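Local atomic coordinates of DR2417 (Deinococcus radiodurans, PDB entry 4XWW), a protein that probably processes and degrades RNA as a 5'-3' exonuclease, and possibly as an endonuclease too, using a metallo-beta-lactamase active site that carries two zinc ions. Residues Gly79-His84 with Ala159-Lys164; Phe37-Glu42 with Thr165-Val170; Tyr106-Thr111 with Ala146-Met151; Ile43-Gly48 with Asp68-His73. One frame throughout, in Å; residues are numbered along the deposited sequence.

Contact 1 (Gly79-His84 with Ala159-Lys164); sequences GWILTH and AGYILK. With ZN (zinc ion), chain E.
The phenol ring of Y161 has I81 CD1 over one face and T83 CG2 at its edge, close to the ring plane. I81 also comes near through its other branch, with I81 CG2 4.3 Å from Y161 CD1, while T83 CG2 lies 4.0 Å from Y161 CE1. The imidazole of H84 has T83 CB and the zinc-bound water at its edge, near its plane, and is held through both nitrogens: H84 NE2 binds the zinc ion at 2.1 Å. The other ring nitrogen, H84 ND1, donates a hydrogen bond of 3.0 Å to T83 OG1, with the acceptor only 12° out of the ring plane, which helps to fix the rotation of the ring. T83 therefore faces two ways. Its chi1 of 61° turns the hydroxyl to the metal ligand and leaves the methyl beside the tyrosine. This is the entrance to the HxHxDH motif of the metallo-beta-lactamase fold, just past strand 77-82, where H84, the first histidine of the motif, joins H86 and H153 on the zinc ion. The two segments come from opposite sheets of the alpha-beta/beta-alpha sandwich and draw together toward the metal. They are joined at this end by a single backbone bond, A159 N to T83 O at 2.9 Å, with the donor tilted 20° from the carbonyl plane. D47 OD1 takes the backbone N-H of T83, so the residue behind H84 is itself positioned from a neighbouring loop. Y161 OH is hydrogen-bonded to H172 ND1 of the adjacent strand 168-172.

Contact 2 (Phe37-Glu42 with Thr165-Val170); sequences FRYGDE and TPVGDV
Two beta-hairpin tips meet here at one end of the metallo-beta-lactamase sandwich, through apolar side chains and without a hydrogen bond between them. One tip joins strands 34-39 and 42-46 by a type II' turn from Y39 to E42; the other joins strands 159-165 and 168-172 by a type I turn from T165 to G168. Y39 and P166 make the main contact. P166 CG sits almost over the centre of the Y39 ring, 3.6 Å from its centroid and 14° off the normal, a clear CH-pi contact. P166 CB lies beyond it, 3.6 Å from Y39 OH. With Y39 CG anti to the backbone N (chi1 -171°), the ring reaches across to lay this face against the proline. V167 CG1 approaches the edge of the same ring, 4.1 Å from Y39 CE2, and so the second tip meets the tyrosine on a face and on an edge. Deeper in, F37 CE1 and V170 CG1 approach obliquely at 4.3 Å. Each tip is braced from within. T165 OG1 accepts from V167 N in an ST turn. T165 OG1 also donates to G168 O, 2.9 Å away; that oxygen accepts T165 N as a second donor. On the first tip, R38 NE points nearly straight at G40 O, 2.9 Å away, with that oxygen close to the guanidinium plane. Both turns are of the two-residue hairpin type, and their tips close the end of a sandwich whose two layers are separate beta-sheets.

Contact 3 (Tyr106-Thr111 with Ala146-Met151); sequences YGLPLT and AEFFCM
F148 lies under two residues of the facing segment, Y106 and L108, both of which come to its ring obliquely. At the outer end of the ring, F148 CZ is 4.1 Å from Y106 CB. Nearer the ring's root, F148 CD2 is 4.2 Å from L108 CD1. Y106 thus touches with the base of its side chain alone: its CG stands anti to the carbonyl carbon (chi1 -65°), and the phenol leads away to put its hydroxyl on R130 NH1. L108 behaves the other way round, since its CB does not point at F148 but its branched end swings closer. The contact is apolar throughout, with no hydrogen bond across it, and its two separate touches are both at van der Waals spacing. L108 occupies the N-cap position of helix 109-122, so it marks the point where strand 104-107 gives way to that helix. F148, on strand 144-150 of the other sheet, also packs on I81 of strand 77-82 and on A159 of strand 159-165, and so fills the interior between the two layers of the sandwich beside the start of helix 109-122.

Contact 4 (Ile43-Gly48 with Asp68-His73); sequences IVVVDG and DYLLEH
I43 sends its longer branch out from strand 42-46 onto Y69 of helix 68-72 and H73, the residue just after it. Its CG1 is anti to the carbonyl carbon (chi1 -75°) and the chain continues extended (chi2 169°), which carries the terminal methyl as far as the helix. There I43 CD1 is 3.8 Å from H73 CB, the two side chains crossing at about a right angle, and 3.9 Å from Y69 CE2, which it approaches obliquely. These two residues also pack on each other: Y69 carries its CG anti to the backbone N (chi1 -178°) and its ring toward the strand, and H73 CD2 lies 3.5 Å above the ring's centre. One turn of helix separates them. V45, two residues along the strand on the same side, meets L70 differently. V45 CG2 and L70 CD2 touch tip to tip at 4.1 Å, the leucine reaching in with its CG anti to the carbonyl carbon although its CB is not aimed at the strand. L70 also packs on W80 of strand 77-82. Helix 68-72 is thus laid against the outer face of the sheet, as helices flank both sheets in the metallo-beta-lactamase fold. No hydrogen bond or charge pair crosses between the segments, so across this pair the helix is seated by nondirectional apolar contacts alone: the I43 methyl on Y69 and on H73 CB, and V45 against L70.

How the contacts relate
All four contacts belong to the metallo-beta-lactamase domain, and three of them bring its two sheets together. Contacts 1 and 3 are buried between the layers and share neighbouring strands: 77-82 beside 104-107 in one sheet, 159-165 beside 144-150 in the other. Contact 2 joins the same layers at the hairpin end, where it is only partly buried. Contact 4 is buried too, but on the far side of the sheet holding strands 42-46 and 77-82, against helix 68-72. Chemistry follows place. Contacts 2, 3 and 4 are apolar between their segments, whereas contact 1, next to the metals, adds a backbone bond and a zinc ligand. Strands 34-39 and 42-46 pair through F37 N and V44 O, joining contacts 2 and 4.

Contact 1 (Gly79-His84 with Ala159-Lys164)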
loop_
_atom_site.group_PDB
_atom_site.type_symbol
_atom_site.label_atom_id
_atom_site.label_comp_id
_atom_site.label_asym_id
_atom_site.label_seq_id
_atom_site.Cartn_x
_atom_site.Cartn_y
_atom_site.Cartn_z
ATOM N N GLY A 79 22.808 12.117 29.775
ATOM C CA GLY A 79 22.095 10.863 29.911
ATOM C C GLY A 79 20.919 10.692 28.981
ATOM O O GLY A 79 20.622 11.554 28.151
ATOM N N TRP A 80 20.232 9.564 29.155
ATOM C CA TRP A 80 19.179 9.137 28.278
ATOM C C TRP A 80 17.939 8.749 29.070
ATOM O O TRP A 80 18.047 8.185 30.166
ATOM C CB TRP A 80 19.653 7.938 27.447
ATOM C CG TRP A 80 19.498 8.082 25.947
ATOM C CD1 TRP A 80 18.346 7.934 25.216
ATOM C CD2 TRP A 80 20.531 8.376 25.000
ATOM N NE1 TRP A 80 18.603 8.125 23.880
ATOM C CE2 TRP A 80 19.938 8.390 23.719
ATOM C CE3 TRP A 80 21.905 8.625 25.109
ATOM C CZ2 TRP A 80 20.665 8.650 22.556
ATOM C CZ3 TRP A 80 22.628 8.885 23.948
ATOM C CH2 TRP A 80 22.002 8.893 22.690
ATOM N N ILE A 81 16.779 9.052 28.495
ATOM C CA ILE A 81 15.481 8.582 28.956
ATOM C C ILE A 81 14.903 7.640 27.902
ATOM O O ILE A 81 14.863 7.998 26.724
ATOM C CB ILE A 81 14.503 9.749 29.165
ATOM C CG1 ILE A 81 14.989 10.673 30.287
ATOM C CG2 ILE A 81 13.085 9.256 29.453
ATOM C CD1 ILE A 81 14.216 11.950 30.332
ATOM N N LEU A 82 14.474 6.448 28.317
ATOM C CA LEU A 82 13.813 5.511 27.402
ATOM C C LEU A 82 12.361 5.317 27.838
ATOM O O LEU A 82 12.112 4.765 28.915
ATOM C CB LEU A 82 14.547 4.161 27.371
ATOM C CG LEU A 82 16.030 4.192 27.027
ATOM C CD1 LEU A 82 16.548 2.768 26.876
ATOM C CD2 LEU A 82 16.208 4.957 25.716
ATOM N N THR A 83 11.407 5.760 27.011
ATOM C CA THR A 83 10.005 5.797 27.441
ATOM C C THR A 83 9.300 4.435 27.405
ATOM O O THR A 83 8.425 4.179 28.219
ATOM C CB THR A 83 9.159 6.802 26.613
ATOM O OG1 THR A 83 9.160 6.438 25.220
ATOM C CG2 THR A 83 9.695 8.248 26.771
ATOM N N HIS A 84 9.682 3.587 26.456
ATOM C CA HIS A 84 9.102 2.243 26.328
ATOM C C HIS A 84 9.870 1.443 25.277
ATOM O O HIS A 84 10.682 1.997 24.534
ATOM C CB HIS A 84 7.593 2.270 25.983
ATOM C CG HIS A 84 7.238 2.850 24.638
ATOM N ND1 HIS A 84 7.438 4.169 24.313
ATOM C CD2 HIS A 84 6.606 2.290 23.565
ATOM C CE1 HIS A 84 6.964 4.410 23.099
ATOM N NE2 HIS A 84 6.454 3.280 22.633
ATOM N N ALA A 159 6.059 4.970 29.729
ATOM C CA ALA A 159 6.022 6.171 30.548
ATOM C C ALA A 159 5.878 7.421 29.727
ATOM O O ALA A 159 6.355 7.503 28.595
ATOM C CB ALA A 159 7.294 6.288 31.415
ATOM N N GLY A 160 5.224 8.402 30.334
ATOM C CA GLY A 160 5.445 9.789 29.992
ATOM C C GLY A 160 6.411 10.357 31.026
ATOM O O GLY A 160 6.806 9.670 32.001
ATOM N N TYR A 161 6.835 11.596 30.828
ATOM C CA TYR A 161 7.699 12.214 31.834
ATOM C C TYR A 161 7.498 13.721 31.885
ATOM O O TYR A 161 7.063 14.353 30.922
ATOM C CB TYR A 161 9.190 11.892 31.580
ATOM C CG TYR A 161 9.675 12.401 30.248
ATOM C CD1 TYR A 161 9.545 11.623 29.108
ATOM C CD2 TYR A 161 10.232 13.670 30.119
ATOM C CE1 TYR A 161 9.953 12.096 27.868
ATOM C CE2 TYR A 161 10.641 14.147 28.892
ATOM C CZ TYR A 161 10.510 13.353 27.774
ATOM O OH TYR A 161 10.908 13.834 26.557
ATOM N N ILE A 162 7.818 14.284 33.037
ATOM C CA ILE A 162 7.924 15.722 33.184
ATOM C C ILE A 162 9.393 16.087 33.310
ATOM O O ILE A 162 10.090 15.604 34.209
ATOM C CB ILE A 162 7.139 16.224 34.401
ATOM C CG1 ILE A 162 5.674 15.809 34.227
ATOM C CG2 ILE A 162 7.317 17.739 34.553
ATOM C CD1 ILE A 162 4.757 16.062 35.385
ATOM N N LEU A 163 9.858 16.900 32.369
ATOM C CA LEU A 163 11.217 17.395 32.380
ATOM C C LEU A 163 11.237 18.788 32.965
ATOM O O LEU A 163 10.713 19.730 32.371
ATOM C CB LEU A 163 11.803 17.396 30.968
ATOM C CG LEU A 163 13.301 17.672 30.897
ATOM C CD1 LEU A 163 14.078 16.521 31.534
ATOM C CD2 LEU A 163 13.755 17.918 29.463
ATOM N N LYS A 164 11.835 18.903 34.142
ATOM C CA LYS A 164 11.865 20.160 34.879
ATOM C C LYS A 164 13.163 20.858 34.547
ATOM O O LYS A 164 14.230 20.288 34.707
ATOM C CB LYS A 164 11.703 19.895 36.372
ATOM C CG LYS A 164 10.458 19.036 36.676
ATOM C CD LYS A 164 10.454 18.430 38.077
ATOM C CE LYS A 164 9.302 17.430 38.204
ATOM N NZ LYS A 164 9.151 16.882 39.592
HETATM ZN ZN ZN E . 4.913 2.816 21.224
HETATM O O HOH W 1 4.714 3.974 19.775
#

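Contact 2 (Phe37-Glu42 with Thr165-Val170)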
loop_
_atom_site.group_PDB
_atom_site.type_symbol
_atom_site.label_atom_id
_atom_site.label_comp_id
_atom_site.label_asym_id
_atom_site.label_seq_id
_atom_site.Cartn_x
_atom_site.Cartn_y
_atom_site.Cartn_z
ATOM N N PHE A 37 17.159 17.491 24.313
ATOM C CA PHE A 37 16.945 18.692 25.116
ATOM C C PHE A 37 18.285 19.296 25.484
ATOM O O PHE A 37 19.157 18.603 26.003
ATOM C CB PHE A 37 16.144 18.374 26.380
ATOM C CG PHE A 37 14.738 17.926 26.096
ATOM C CD1 PHE A 37 13.723 18.855 25.938
ATOM C CD2 PHE A 37 14.436 16.576 25.966
ATOM C CE1 PHE A 37 12.420 18.442 25.653
ATOM C CE2 PHE A 37 13.138 16.163 25.692
ATOM C CZ PHE A 37 12.133 17.100 25.542
ATOM N N ARG A 38 18.463 20.584 25.203
ATOM C CA ARG A 38 19.715 21.236 25.529
ATOM C C ARG A 38 19.488 22.516 26.317
ATOM O O ARG A 38 18.711 23.383 25.914
ATOM C CB ARG A 38 20.536 21.553 24.275
ATOM C CG ARG A 38 21.885 22.201 24.623
ATOM C CD ARG A 38 22.770 22.455 23.411
ATOM N NE ARG A 38 23.958 23.204 23.828
ATOM C CZ ARG A 38 24.853 23.738 23.004
ATOM N NH1 ARG A 38 24.712 23.618 21.692
ATOM N NH2 ARG A 38 25.892 24.401 23.501
ATOM N N TYR A 39 20.164 22.589 27.456
ATOM C CA TYR A 39 20.246 23.817 28.247
ATOM C C TYR A 39 21.702 24.114 28.614
ATOM O O TYR A 39 22.338 23.359 29.354
ATOM C CB TYR A 39 19.394 23.714 29.515
ATOM C CG TYR A 39 19.288 25.046 30.220
ATOM C CD1 TYR A 39 20.270 25.453 31.110
ATOM C CD2 TYR A 39 18.239 25.917 29.958
ATOM C CE1 TYR A 39 20.206 26.672 31.733
ATOM C CE2 TYR A 39 18.166 27.159 30.588
ATOM C CZ TYR A 39 19.160 27.521 31.479
ATOM O OH TYR A 39 19.124 28.738 32.129
ATOM N N GLY A 40 22.226 25.221 28.102
ATOM C CA GLY A 40 23.626 25.554 28.301
ATOM C C GLY A 40 24.482 24.467 27.689
ATOM O O GLY A 40 24.297 24.120 26.523
ATOM N N ASP A 41 25.395 23.904 28.477
ATOM C CA ASP A 41 26.262 22.850 27.961
ATOM C C ASP A 41 25.847 21.459 28.446
ATOM O O ASP A 41 26.673 20.554 28.561
ATOM C CB ASP A 41 27.715 23.128 28.331
ATOM C CG ASP A 41 28.321 24.248 27.496
ATOM O OD1 ASP A 41 27.746 24.586 26.436
ATOM O OD2 ASP A 41 29.378 24.782 27.897
ATOM N N GLU A 42 24.561 21.295 28.729
ATOM C CA GLU A 42 24.044 19.997 29.138
ATOM C C GLU A 42 22.992 19.507 28.159
ATOM O O GLU A 42 22.141 20.269 27.699
ATOM C CB GLU A 42 23.462 20.058 30.556
ATOM C CG GLU A 42 24.504 20.387 31.630
ATOM C CD GLU A 42 23.913 20.404 33.036
ATOM O OE1 GLU A 42 22.669 20.414 33.166
ATOM O OE2 GLU A 42 24.696 20.414 34.014
ATOM N N THR A 165 13.057 22.071 34.016
ATOM C CA THR A 165 14.210 22.789 33.483
ATOM C C THR A 165 14.246 24.189 34.093
ATOM O O THR A 165 13.281 24.598 34.724
ATOM C CB THR A 165 14.152 22.899 31.949
ATOM O OG1 THR A 165 13.326 24.004 31.580
ATOM C CG2 THR A 165 13.599 21.612 31.321
ATOM N N PRO A 166 15.356 24.930 33.903
ATOM C CA PRO A 166 15.388 26.301 34.434
ATOM C C PRO A 166 14.327 27.260 33.864
ATOM O O PRO A 166 14.071 28.305 34.469
ATOM C CB PRO A 166 16.788 26.792 34.042
ATOM C CG PRO A 166 17.595 25.551 33.939
ATOM C CD PRO A 166 16.679 24.502 33.410
ATOM N N VAL A 167 13.727 26.941 32.722
ATOM C CA VAL A 167 12.751 27.864 32.152
ATOM C C VAL A 167 11.323 27.438 32.515
ATOM O O VAL A 167 10.363 28.175 32.271
ATOM C CB VAL A 167 12.873 27.971 30.610
ATOM C CG1 VAL A 167 14.290 28.356 30.197
ATOM C CG2 VAL A 167 12.453 26.660 29.956
ATOM N N GLY A 168 11.186 26.238 33.073
ATOM C CA GLY A 168 9.885 25.696 33.399
ATOM C C GLY A 168 9.765 24.223 33.046
ATOM O O GLY A 168 10.767 23.570 32.758
ATOM N N ASP A 169 8.540 23.699 33.060
ATOM C CA ASP A 169 8.331 22.262 32.881
ATOM C C ASP A 169 7.843 21.872 31.497
ATOM O O ASP A 169 6.935 22.491 30.962
ATOM C CB ASP A 169 7.314 21.725 33.890
ATOM C CG ASP A 169 7.791 21.804 35.320
ATOM O OD1 ASP A 169 8.984 22.078 35.560
ATOM O OD2 ASP A 169 6.945 21.577 36.205
ATOM N N VAL A 170 8.429 20.808 30.953
ATOM C CA VAL A 170 7.945 20.167 29.736
ATOM C C VAL A 170 7.237 18.871 30.132
ATOM O O VAL A 170 7.813 18.042 30.836
ATOM C CB VAL A 170 9.099 19.846 28.755
ATOM C CG1 VAL A 170 8.573 19.112 27.475
ATOM C CG2 VAL A 170 9.901 21.121 28.400
#

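Contact 3 (Tyr106-Thr111 with Ala146-Met151)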
loop_
_atom_site.group_PDB
_atom_site.type_symbol
_atom_site.label_atom_id
_atom_site.label_comp_id
_atom_site.label_asym_id
_atom_site.label_seq_id
_atom_site.Cartn_x
_atom_site.Cartn_y
_atom_site.Cartn_z
ATOM N N TYR A 106 18.171 5.616 31.471
ATOM C CA TYR A 106 17.071 5.326 32.390
ATOM C C TYR A 106 15.836 4.755 31.710
ATOM O O TYR A 106 15.412 5.248 30.663
ATOM C CB TYR A 106 16.668 6.595 33.140
ATOM C CG TYR A 106 17.771 7.100 34.045
ATOM C CD1 TYR A 106 17.878 6.654 35.360
ATOM C CD2 TYR A 106 18.718 7.998 33.576
ATOM C CE1 TYR A 106 18.901 7.109 36.186
ATOM C CE2 TYR A 106 19.745 8.451 34.396
ATOM C CZ TYR A 106 19.833 7.999 35.698
ATOM O OH TYR A 106 20.852 8.460 36.517
ATOM N N GLY A 107 15.245 3.722 32.302
ATOM C CA GLY A 107 13.991 3.219 31.765
ATOM C C GLY A 107 13.314 2.214 32.675
ATOM O O GLY A 107 13.912 1.750 33.636
ATOM N N LEU A 108 12.073 1.848 32.355
ATOM C CA LEU A 108 11.351 0.869 33.182
ATOM C C LEU A 108 11.784 -0.577 32.858
ATOM O O LEU A 108 12.448 -0.806 31.850
ATOM C CB LEU A 108 9.844 1.075 33.016
ATOM C CG LEU A 108 9.377 2.215 33.925
ATOM C CD1 LEU A 108 9.296 3.519 33.166
ATOM C CD2 LEU A 108 8.055 1.890 34.620
ATOM N N PRO A 109 11.451 -1.550 33.730
ATOM C CA PRO A 109 12.088 -2.871 33.593
ATOM C C PRO A 109 11.905 -3.590 32.241
ATOM O O PRO A 109 12.892 -4.146 31.761
ATOM C CB PRO A 109 11.432 -3.683 34.713
ATOM C CG PRO A 109 11.054 -2.684 35.718
ATOM C CD PRO A 109 10.625 -1.479 34.950
ATOM N N LEU A 110 10.711 -3.617 31.652
ATOM C CA LEU A 110 10.567 -4.317 30.372
ATOM C C LEU A 110 11.380 -3.595 29.300
ATOM O O LEU A 110 12.032 -4.225 28.466
ATOM C CB LEU A 110 9.091 -4.420 29.941
ATOM C CG LEU A 110 8.846 -5.084 28.580
ATOM C CD1 LEU A 110 9.400 -6.531 28.565
ATOM C CD2 LEU A 110 7.357 -5.050 28.261
ATOM N N THR A 111 11.363 -2.266 29.351
ATOM C CA THR A 111 12.141 -1.461 28.411
ATOM C C THR A 111 13.614 -1.846 28.480
ATOM O O THR A 111 14.234 -2.172 27.466
ATOM C CB THR A 111 11.982 0.042 28.700
ATOM O OG1 THR A 111 10.587 0.372 28.699
ATOM C CG2 THR A 111 12.691 0.868 27.638
ATOM N N ALA A 146 14.040 14.759 35.625
ATOM C CA ALA A 146 12.953 14.081 34.916
ATOM C C ALA A 146 12.143 13.213 35.867
ATOM O O ALA A 146 12.713 12.440 36.633
ATOM C CB ALA A 146 13.510 13.232 33.772
ATOM N N GLU A 147 10.818 13.350 35.803
ATOM C CA GLU A 147 9.899 12.575 36.623
ATOM C C GLU A 147 9.031 11.676 35.747
ATOM O O GLU A 147 8.318 12.164 34.868
ATOM C CB GLU A 147 9.007 13.503 37.459
ATOM C CG GLU A 147 8.105 12.726 38.432
ATOM C CD GLU A 147 7.142 13.611 39.215
ATOM O OE1 GLU A 147 7.316 14.843 39.214
ATOM O OE2 GLU A 147 6.191 13.069 39.814
ATOM N N PHE A 148 9.062 10.374 36.012
ATOM C CA PHE A 148 8.351 9.406 35.187
ATOM C C PHE A 148 6.921 9.234 35.677
ATOM O O PHE A 148 6.681 9.249 36.878
ATOM C CB PHE A 148 9.085 8.059 35.207
ATOM C CG PHE A 148 10.420 8.079 34.509
ATOM C CD1 PHE A 148 11.535 8.617 35.127
ATOM C CD2 PHE A 148 10.562 7.538 33.241
ATOM C CE1 PHE A 148 12.762 8.643 34.484
ATOM C CE2 PHE A 148 11.791 7.554 32.599
ATOM C CZ PHE A 148 12.891 8.107 33.226
ATOM N N PHE A 149 5.969 9.060 34.762
ATOM C CA PHE A 149 4.631 8.664 35.188
ATOM C C PHE A 149 4.012 7.689 34.174
ATOM O O PHE A 149 4.405 7.634 33.005
ATOM C CB PHE A 149 3.730 9.887 35.404
ATOM C CG PHE A 149 3.559 10.734 34.182
ATOM C CD1 PHE A 149 4.445 11.766 33.908
ATOM C CD2 PHE A 149 2.509 10.500 33.298
ATOM C CE1 PHE A 149 4.293 12.554 32.782
ATOM C CE2 PHE A 149 2.348 11.283 32.147
ATOM C CZ PHE A 149 3.247 12.310 31.883
ATOM N N CYS A 150 3.042 6.914 34.639
ATOM C CA CYS A 150 2.465 5.854 33.826
ATOM C C CYS A 150 1.491 6.379 32.784
ATOM O O CYS A 150 0.613 7.168 33.093
ATOM C CB CYS A 150 1.759 4.847 34.732
ATOM S SG CYS A 150 1.035 3.469 33.821
ATOM N N MET A 151 1.646 5.925 31.542
ATOM C CA MET A 151 0.589 6.102 30.542
ATOM C C MET A 151 0.318 4.764 29.862
ATOM O O MET A 151 1.240 4.095 29.416
ATOM C CB MET A 151 0.966 7.162 29.497
ATOM C CG MET A 151 1.233 8.558 30.123
ATOM S SD MET A 151 -0.313 9.296 30.692
ATOM C CE MET A 151 -1.010 9.763 29.133
#

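Contact 4 (Ile43-Gly48 with Asp68-His73)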
loop_
_atom_site.group_PDB
_atom_site.type_symbol
_atom_site.label_atom_id
_atom_site.label_comp_id
_atom_site.label_asym_id
_atom_site.label_seq_id
_atom_site.Cartn_x
_atom_site.Cartn_y
_atom_site.Cartn_z
ATOM N N ILE A 43 23.053 18.216 27.859
ATOM C CA ILE A 43 22.066 17.598 26.996
ATOM C C ILE A 43 21.463 16.356 27.633
ATOM O O ILE A 43 22.173 15.536 28.197
ATOM C CB ILE A 43 22.684 17.226 25.627
ATOM C CG1 ILE A 43 22.861 18.494 24.787
ATOM C CG2 ILE A 43 21.821 16.193 24.908
ATOM C CD1 ILE A 43 23.713 18.302 23.526
ATOM N N VAL A 44 20.145 16.229 27.530
ATOM C CA VAL A 44 19.457 14.980 27.823
ATOM C C VAL A 44 18.828 14.495 26.525
ATOM O O VAL A 44 18.242 15.293 25.793
ATOM C CB VAL A 44 18.379 15.164 28.901
ATOM C CG1 VAL A 44 17.717 13.827 29.233
ATOM C CG2 VAL A 44 18.994 15.788 30.157
ATOM N N VAL A 45 18.956 13.206 26.229
ATOM C CA VAL A 45 18.344 12.645 25.008
ATOM C C VAL A 45 17.198 11.715 25.389
ATOM O O VAL A 45 17.267 11.019 26.402
ATOM C CB VAL A 45 19.375 11.872 24.152
ATOM C CG1 VAL A 45 18.784 11.525 22.752
ATOM C CG2 VAL A 45 20.654 12.682 23.981
ATOM N N VAL A 46 16.143 11.680 24.577
ATOM C CA VAL A 46 15.004 10.823 24.873
ATOM C C VAL A 46 14.769 9.860 23.708
ATOM O O VAL A 46 14.548 10.304 22.584
ATOM C CB VAL A 46 13.745 11.649 25.152
ATOM C CG1 VAL A 46 12.541 10.725 25.410
ATOM C CG2 VAL A 46 13.977 12.588 26.356
ATOM N N ASP A 47 14.987 8.576 23.963
ATOM C CA ASP A 47 14.678 7.498 23.033
ATOM C C ASP A 47 15.729 7.382 21.927
ATOM O O ASP A 47 16.532 8.290 21.730
ATOM C CB ASP A 47 13.257 7.634 22.483
ATOM C CG ASP A 47 12.205 7.230 23.503
ATOM O OD1 ASP A 47 12.581 6.644 24.536
ATOM O OD2 ASP A 47 11.009 7.497 23.276
ATOM N N GLY A 48 15.719 6.261 21.215
ATOM C CA GLY A 48 16.583 6.063 20.064
ATOM C C GLY A 48 15.989 5.044 19.112
ATOM O O GLY A 48 16.497 3.935 18.998
ATOM N N ASP A 68 24.689 13.225 13.715
ATOM C CA ASP A 68 25.721 14.259 13.569
ATOM C C ASP A 68 25.724 15.223 14.748
ATOM O O ASP A 68 26.785 15.570 15.276
ATOM C CB ASP A 68 25.523 15.070 12.286
ATOM C CG ASP A 68 25.479 14.210 11.044
ATOM O OD1 ASP A 68 24.815 13.154 11.071
ATOM O OD2 ASP A 68 26.102 14.597 10.031
ATOM N N TYR A 69 24.535 15.660 15.153
ATOM C CA TYR A 69 24.435 16.631 16.242
ATOM C C TYR A 69 25.010 16.083 17.547
ATOM O O TYR A 69 25.762 16.776 18.234
ATOM C CB TYR A 69 22.983 17.063 16.457
ATOM C CG TYR A 69 22.835 18.110 17.545
ATOM C CD1 TYR A 69 22.989 19.462 17.267
ATOM C CD2 TYR A 69 22.555 17.740 18.851
ATOM C CE1 TYR A 69 22.864 20.416 18.270
ATOM C CE2 TYR A 69 22.415 18.670 19.840
ATOM C CZ TYR A 69 22.567 20.007 19.554
ATOM O OH TYR A 69 22.442 20.932 20.573
ATOM N N LEU A 70 24.653 14.846 17.886
ATOM C CA LEU A 70 25.115 14.225 19.129
ATOM C C LEU A 70 26.613 13.983 19.123
ATOM O O LEU A 70 27.270 14.094 20.158
ATOM C CB LEU A 70 24.369 12.906 19.379
ATOM C CG LEU A 70 22.858 13.065 19.554
ATOM C CD1 LEU A 70 22.173 11.732 19.840
ATOM C CD2 LEU A 70 22.604 14.036 20.673
ATOM N N LEU A 71 27.159 13.655 17.955
ATOM C CA LEU A 71 28.600 13.482 17.822
ATOM C C LEU A 71 29.329 14.788 18.073
ATOM O O LEU A 71 30.364 14.807 18.729
ATOM C CB LEU A 71 28.950 12.942 16.434
ATOM C CG LEU A 71 28.398 11.542 16.166
ATOM C CD1 LEU A 71 28.478 11.210 14.685
ATOM C CD2 LEU A 71 29.175 10.517 16.985
ATOM N N GLU A 72 28.789 15.880 17.547
ATOM C CA GLU A 72 29.427 17.173 17.715
ATOM C C GLU A 72 29.461 17.572 19.184
ATOM O O GLU A 72 30.408 18.208 19.644
ATOM C CB GLU A 72 28.708 18.251 16.898
ATOM C CG GLU A 72 29.219 19.654 17.192
ATOM C CD GLU A 72 28.592 20.715 16.314
ATOM O OE1 GLU A 72 28.033 20.357 15.255
ATOM O OE2 GLU A 72 28.668 21.909 16.681
ATOM N N HIS A 73 28.422 17.188 19.915
ATOM C CA HIS A 73 28.241 17.642 21.289
ATOM C C HIS A 73 28.278 16.505 22.306
ATOM O O HIS A 73 27.662 16.598 23.371
ATOM C CB HIS A 73 26.917 18.393 21.408
ATOM C CG HIS A 73 26.810 19.572 20.499
ATOM N ND1 HIS A 73 27.326 20.811 20.813
ATOM C CD2 HIS A 73 26.233 19.706 19.275
ATOM C CE1 HIS A 73 27.074 21.657 19.828
ATOM N NE2 HIS A 73 26.412 21.004 18.884
#